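Local coordinates for cell division control protein 73 (Saccharomyces cerevisiae, PDB 3V46) that serves in the Paf1 complex during RNA polymerase II transcription, its C-terminal Ras-like domain, which does not bind GTP, promoting association of the complex with chromatin, at residues G117-F122 with V136-L141; A123-P128 with L141-R146. All coordinates share one frame; numbering follows the deposited sequence.

Contact 1: residues G117-F122 with V136-L141; sequences GYYFHF and VEKVEL
Phe120 and Val139 meet side by side on one face of a parallel strand pair, with the valine's CB lying over a face of the ring, 3.9 Å from its centroid, in a CH-pi contact displaced toward the ring's rim. Val139 places CG1 anti to its backbone N (chi1 -178°), which brings that methyl to 3.4 Å from Phe120 CE2. On the same face the ring of Tyr118 runs alongside the extended chain of Glu137, ring and carboxylate planes turned 49° apart, and at the far end the edge of Phe122, through CD1, approaches the carbonyl O of Leu141 at 3.4 Å in the plane of the ring. The other face carries His121, whose imidazole is swung by its first torsion (chi1 66°) across the aliphatic part of Glu140: CE1 sits 3.3 Å from Glu140 CG. Between the two layers of side chains, five backbone hydrogen bonds set the register, alternating in direction from Glu137 N to Gly117 O through to Leu141 N to His121 O. His121 N to Val139 O, 3.0 Å, is one of them. Further out, Tyr118 OH is bonded to Ser159, while Glu137 reaches Tyr155 through OE1 and pairs with Lys116 through OE2. Strand 136-141 is the outermost on this side of the Ras-like sheet and is joined to strand 116-122 through helix 129-133 in a beta-alpha-beta unit; helix 149-166 packs against Tyr118, Phe120, Val139 and Leu141, and Phe35 of helix 32-38 touches Phe120 and Leu141.

Contact 2: residues A123-P128 with L141-R146; sequences AGDSVP and LDKNKR
A surface contact between two loops continues the parallel strand pairing of the Ras-like fold beyond the strand ends: residues 123-128 lead from strand 116-122 into helix 129-133, and residues 141-146 lead from strand 136-141 toward helix 149-166. The continuation is direct at first, with Ala123 N donating to Leu141 O at 2.8 Å. One residue on, the backbones are linked through a water that donates to Ala123 O and accepts from Lys143 N, both at 3.0 Å. Lys143 then reaches across to the first loop with a chain extended beyond CG, its CE passing 3.5 Å from Ala123 O before NZ forms a salt bridge with Asp125 OD1 at 3.0 Å. The ammonium meets this oxygen from above the carboxylate plane, 43° out of it. With an alanine at Asp125, the Lys143 ammonium is likely to lose this charged mate, and its extended chain to be freer to swing. The second loop is also tied to what follows it: Asp142 OD1 forms a salt bridge with Lys148, and Arg146 NE one with Asp149 at the start of helix 149-166. From within the loop, the same guanidinium turns its end to the backbone, NH1 and NH2 both gripping Asp142 O, at 3.0 and 2.8 Å.

How the contacts relate
Followed from the N terminus, the chain runs up strand 116-122, passes through the loop 123-128, crosses back through helix 129-133, then runs along strand 136-141 in the same direction as strand 116-122 and leaves by the loop 141-146 toward helix 149-166. Contact 1 closes the beta-alpha-beta crossover, its segments separated by 13 residues; contact 2 closes a loop of 12 intervening residues, taking in helix 129-133 and most of strand 136-141. Their segments alternate along the chain, so the contacts cross rather than nest, and they share Leu141. Side chains also pack across the boundary: Phe122 CB lies 3.4 Å from Lys143 CG. Together they tie the sheet's edge to the approaches of helices 129-133 and 149-166.

Contact 1: residues G117-F122 with V136-L141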
loop_
_atom_site.group_PDB
_atom_site.type_symbol
_atom_site.label_atom_id
_atom_site.label_comp_id
_atom_site.label_asym_id
_atom_site.label_seq_id
_atom_site.Cartn_x
_atom_site.Cartn_y
_atom_site.Cartn_z
ATOM N N GLY A 117 -5.866 -5.217 0.911
ATOM C CA GLY A 117 -5.889 -4.250 -0.167
ATOM C C GLY A 117 -6.390 -2.879 0.263
ATOM O O GLY A 117 -7.242 -2.757 1.150
ATOM N N TYR A 118 -5.850 -1.853 -0.388
ATOM C CA TYR A 118 -6.240 -0.464 -0.177
ATOM C C TYR A 118 -6.488 0.195 -1.521
ATOM O O TYR A 118 -5.825 -0.127 -2.511
ATOM C CB TYR A 118 -5.134 0.324 0.539
ATOM C CG TYR A 118 -4.851 -0.143 1.942
ATOM C CD1 TYR A 118 -3.902 -1.125 2.187
ATOM C CD2 TYR A 118 -5.536 0.386 3.022
ATOM C CE1 TYR A 118 -3.635 -1.554 3.448
ATOM C CE2 TYR A 118 -5.269 -0.046 4.312
ATOM C CZ TYR A 118 -4.313 -1.016 4.510
ATOM O OH TYR A 118 -4.037 -1.466 5.778
ATOM N N TYR A 119 -7.451 1.109 -1.548
ATOM C CA TYR A 119 -7.702 1.945 -2.704
ATOM C C TYR A 119 -7.810 3.393 -2.217
ATOM O O TYR A 119 -8.771 3.762 -1.556
ATOM C CB TYR A 119 -8.987 1.536 -3.434
ATOM C CG TYR A 119 -9.293 2.414 -4.623
ATOM C CD1 TYR A 119 -8.609 2.257 -5.822
ATOM C CD2 TYR A 119 -10.269 3.399 -4.552
ATOM C CE1 TYR A 119 -8.871 3.055 -6.909
ATOM C CE2 TYR A 119 -10.550 4.199 -5.641
ATOM C CZ TYR A 119 -9.845 4.026 -6.815
ATOM O OH TYR A 119 -10.123 4.810 -7.905
ATOM N N PHE A 120 -6.811 4.201 -2.536
ATOM C CA PHE A 120 -6.790 5.605 -2.142
ATOM C C PHE A 120 -7.307 6.469 -3.283
ATOM O O PHE A 120 -6.978 6.244 -4.456
ATOM C CB PHE A 120 -5.360 6.050 -1.791
ATOM C CG PHE A 120 -4.892 5.611 -0.431
ATOM C CD1 PHE A 120 -4.413 4.326 -0.225
ATOM C CD2 PHE A 120 -4.912 6.494 0.638
ATOM C CE1 PHE A 120 -3.968 3.934 1.025
ATOM C CE2 PHE A 120 -4.460 6.110 1.884
ATOM C CZ PHE A 120 -3.999 4.828 2.080
ATOM N N HIS A 121 -8.120 7.460 -2.939
ATOM C CA HIS A 121 -8.641 8.380 -3.936
ATOM C C HIS A 121 -9.014 9.708 -3.289
ATOM O O HIS A 121 -9.077 9.823 -2.064
ATOM C CB HIS A 121 -9.861 7.780 -4.630
ATOM C CG HIS A 121 -11.033 7.603 -3.723
ATOM N ND1 HIS A 121 -12.127 8.444 -3.749
ATOM C CD2 HIS A 121 -11.282 6.692 -2.755
ATOM C CE1 HIS A 121 -12.997 8.054 -2.835
ATOM N NE2 HIS A 121 -12.508 6.996 -2.216
ATOM N N PHE A 122 -9.223 10.719 -4.113
ATOM C CA PHE A 122 -9.608 12.022 -3.597
ATOM C C PHE A 122 -11.087 12.071 -3.301
ATOM O O PHE A 122 -11.906 11.540 -4.057
ATOM C CB PHE A 122 -9.256 13.130 -4.582
ATOM C CG PHE A 122 -7.791 13.448 -4.633
ATOM C CD1 PHE A 122 -7.087 13.698 -3.469
ATOM C CD2 PHE A 122 -7.123 13.499 -5.838
ATOM C CE1 PHE A 122 -5.739 13.993 -3.506
ATOM C CE2 PHE A 122 -5.771 13.793 -5.886
ATOM C CZ PHE A 122 -5.080 14.039 -4.720
ATOM N N VAL A 136 -11.341 -4.427 -0.673
ATOM C CA VAL A 136 -10.266 -3.497 -0.363
ATOM C C VAL A 136 -10.815 -2.324 0.449
ATOM O O VAL A 136 -11.994 -1.963 0.354
ATOM C CB VAL A 136 -9.543 -2.966 -1.647
ATOM C CG1 VAL A 136 -8.993 -4.125 -2.472
ATOM C CG2 VAL A 136 -10.456 -2.070 -2.472
ATOM N N GLU A 137 -9.952 -1.733 1.263
ATOM C CA GLU A 137 -10.342 -0.597 2.061
ATOM C C GLU A 137 -10.187 0.661 1.220
ATOM O O GLU A 137 -9.119 0.914 0.685
ATOM C CB GLU A 137 -9.474 -0.535 3.313
ATOM C CG GLU A 137 -9.782 0.609 4.225
ATOM C CD GLU A 137 -9.187 0.421 5.603
ATOM O OE1 GLU A 137 -8.970 1.436 6.273
ATOM O OE2 GLU A 137 -8.933 -0.729 6.018
ATOM N N LYS A 138 -11.266 1.422 1.070
ATOM C CA LYS A 138 -11.237 2.666 0.317
ATOM C C LYS A 138 -10.939 3.812 1.273
ATOM O O LYS A 138 -11.646 4.003 2.271
ATOM C CB LYS A 138 -12.583 2.914 -0.373
ATOM C CG LYS A 138 -12.942 1.918 -1.474
ATOM C CD LYS A 138 -13.553 0.629 -0.938
ATOM C CE LYS A 138 -13.809 -0.355 -2.073
ATOM N NZ LYS A 138 -14.244 -1.691 -1.608
ATOM N N VAL A 139 -9.913 4.597 0.954
ATOM C CA VAL A 139 -9.454 5.664 1.826
ATOM C C VAL A 139 -9.431 6.983 1.054
ATOM O O VAL A 139 -8.829 7.070 -0.020
ATOM C CB VAL A 139 -8.045 5.347 2.367
ATOM C CG1 VAL A 139 -7.579 6.438 3.315
ATOM C CG2 VAL A 139 -8.041 3.994 3.061
ATOM N N GLU A 140 -10.094 8.001 1.601
ATOM C CA GLU A 140 -10.198 9.303 0.945
ATOM C C GLU A 140 -9.190 10.309 1.486
ATOM O O GLU A 140 -8.916 10.355 2.688
ATOM C CB GLU A 140 -11.616 9.873 1.099
ATOM C CG GLU A 140 -12.641 9.190 0.210
ATOM C CD GLU A 140 -14.039 9.792 0.314
ATOM O OE1 GLU A 140 -14.991 9.141 -0.159
ATOM O OE2 GLU A 140 -14.185 10.903 0.858
ATOM N N LEU A 141 -8.634 11.097 0.575
ATOM C CA LEU A 141 -7.814 12.257 0.917
ATOM C C LEU A 141 -8.472 13.494 0.319
ATOM O O LEU A 141 -9.058 13.420 -0.765
ATOM C CB LEU A 141 -6.396 12.120 0.347
ATOM C CG LEU A 141 -5.544 10.978 0.876
ATOM C CD1 LEU A 141 -4.218 10.953 0.134
ATOM C CD2 LEU A 141 -5.325 11.125 2.367
#

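Contact 2: residues A123-P128 with L141-R146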
loop_
_atom_site.group_PDB
_atom_site.type_symbol
_atom_site.label_atom_id
_atom_site.label_comp_id
_atom_site.label_asym_id
_atom_site.label_seq_id
_atom_site.Cartn_x
_atom_site.Cartn_y
_atom_site.Cartn_z
ATOM N N ALA A 123 -11.415 12.721 -2.193
ATOM C CA ALA A 123 -12.790 13.023 -1.850
ATOM C C ALA A 123 -13.428 13.730 -3.037
ATOM O O ALA A 123 -12.861 14.681 -3.576
ATOM C CB ALA A 123 -12.824 13.907 -0.631
ATOM N N GLY A 124 -14.597 13.252 -3.453
ATOM C CA GLY A 124 -15.293 13.827 -4.587
ATOM C C GLY A 124 -15.212 12.965 -5.830
ATOM O O GLY A 124 -16.134 12.947 -6.637
ATOM N N ASP A 125 -14.104 12.246 -5.987
ATOM C CA ASP A 125 -13.918 11.376 -7.142
ATOM C C ASP A 125 -14.567 10.028 -6.890
ATOM O O ASP A 125 -14.323 9.409 -5.863
ATOM C CB ASP A 125 -12.434 11.158 -7.435
ATOM C CG ASP A 125 -11.744 12.407 -7.910
ATOM O OD1 ASP A 125 -12.448 13.326 -8.387
ATOM O OD2 ASP A 125 -10.496 12.463 -7.813
ATOM N N SER A 126 -15.372 9.573 -7.841
ATOM C CA SER A 126 -16.098 8.318 -7.701
ATOM C C SER A 126 -15.162 7.127 -7.723
ATOM O O SER A 126 -14.104 7.167 -8.339
ATOM C CB SER A 126 -17.123 8.161 -8.824
ATOM O OG SER A 126 -17.962 9.295 -8.904
ATOM N N VAL A 127 -15.576 6.064 -7.044
ATOM C CA VAL A 127 -14.871 4.800 -7.068
ATOM C C VAL A 127 -15.466 3.943 -8.187
ATOM O O VAL A 127 -16.683 3.793 -8.273
ATOM C CB VAL A 127 -15.018 4.092 -5.707
ATOM C CG1 VAL A 127 -14.273 2.767 -5.690
ATOM C CG2 VAL A 127 -14.536 5.005 -4.587
ATOM N N PRO A 128 -14.613 3.389 -9.068
ATOM C CA PRO A 128 -15.123 2.513 -10.131
ATOM C C PRO A 128 -15.972 1.384 -9.534
ATOM O O PRO A 128 -15.656 0.884 -8.460
ATOM C CB PRO A 128 -13.846 1.963 -10.777
ATOM C CG PRO A 128 -12.801 2.991 -10.485
ATOM C CD PRO A 128 -13.153 3.571 -9.147
ATOM N N LEU A 141 -8.634 11.097 0.575
ATOM C CA LEU A 141 -7.814 12.257 0.917
ATOM C C LEU A 141 -8.472 13.494 0.319
ATOM O O LEU A 141 -9.058 13.420 -0.765
ATOM C CB LEU A 141 -6.396 12.120 0.347
ATOM C CG LEU A 141 -5.544 10.978 0.876
ATOM C CD1 LEU A 141 -4.218 10.953 0.134
ATOM C CD2 LEU A 141 -5.325 11.125 2.367
ATOM N N ASP A 142 -8.385 14.624 1.016
ATOM C CA ASP A 142 -8.874 15.889 0.474
ATOM C C ASP A 142 -7.949 16.327 -0.657
ATOM O O ASP A 142 -6.738 16.213 -0.552
ATOM C CB ASP A 142 -8.890 16.984 1.546
ATOM C CG ASP A 142 -10.018 16.824 2.559
ATOM O OD1 ASP A 142 -11.030 16.144 2.269
ATOM O OD2 ASP A 142 -9.895 17.423 3.653
ATOM N N LYS A 143 -8.514 16.841 -1.738
ATOM C CA LYS A 143 -7.706 17.343 -2.838
ATOM C C LYS A 143 -6.900 18.569 -2.421
ATOM O O LYS A 143 -5.736 18.695 -2.787
ATOM C CB LYS A 143 -8.593 17.698 -4.037
ATOM C CG LYS A 143 -9.408 16.532 -4.560
ATOM C CD LYS A 143 -10.163 16.894 -5.836
ATOM C CE LYS A 143 -10.947 15.700 -6.358
ATOM N NZ LYS A 143 -11.988 16.086 -7.349
ATOM N N ASN A 144 -7.512 19.464 -1.646
ATOM C CA ASN A 144 -6.920 20.781 -1.399
ATOM C C ASN A 144 -6.769 21.178 0.068
ATOM O O ASN A 144 -6.380 22.309 0.372
ATOM C CB ASN A 144 -7.738 21.863 -2.111
ATOM C CG ASN A 144 -8.058 21.501 -3.549
ATOM O OD1 ASN A 144 -7.168 21.450 -4.400
ATOM N ND2 ASN A 144 -9.336 21.253 -3.828
ATOM N N LYS A 145 -7.118 20.284 0.976
ATOM C CA LYS A 145 -6.862 20.505 2.391
ATOM C C LYS A 145 -5.971 19.373 2.854
ATOM O O LYS A 145 -6.105 18.262 2.369
ATOM C CB LYS A 145 -8.164 20.512 3.193
ATOM C CG LYS A 145 -9.092 21.671 2.853
ATOM C CD LYS A 145 -8.500 23.016 3.227
ATOM C CE LYS A 145 -9.512 24.117 2.996
ATOM N NZ LYS A 145 -8.995 25.452 3.395
ATOM N N ARG A 146 -5.064 19.666 3.781
ATOM C CA ARG A 146 -4.103 18.684 4.259
ATOM C C ARG A 146 -4.213 18.443 5.768
ATOM O O ARG A 146 -3.464 17.624 6.314
ATOM C CB ARG A 146 -2.693 19.153 3.921
ATOM C CG ARG A 146 -2.456 19.439 2.425
ATOM C CD ARG A 146 -1.907 18.217 1.672
ATOM N NE ARG A 146 -2.785 17.056 1.778
ATOM C CZ ARG A 146 -3.787 16.772 0.953
ATOM N NH1 ARG A 146 -4.064 17.570 -0.065
ATOM N NH2 ARG A 146 -4.528 15.695 1.164
HETATM O O HOH W 1 -11.498 16.800 -2.009
#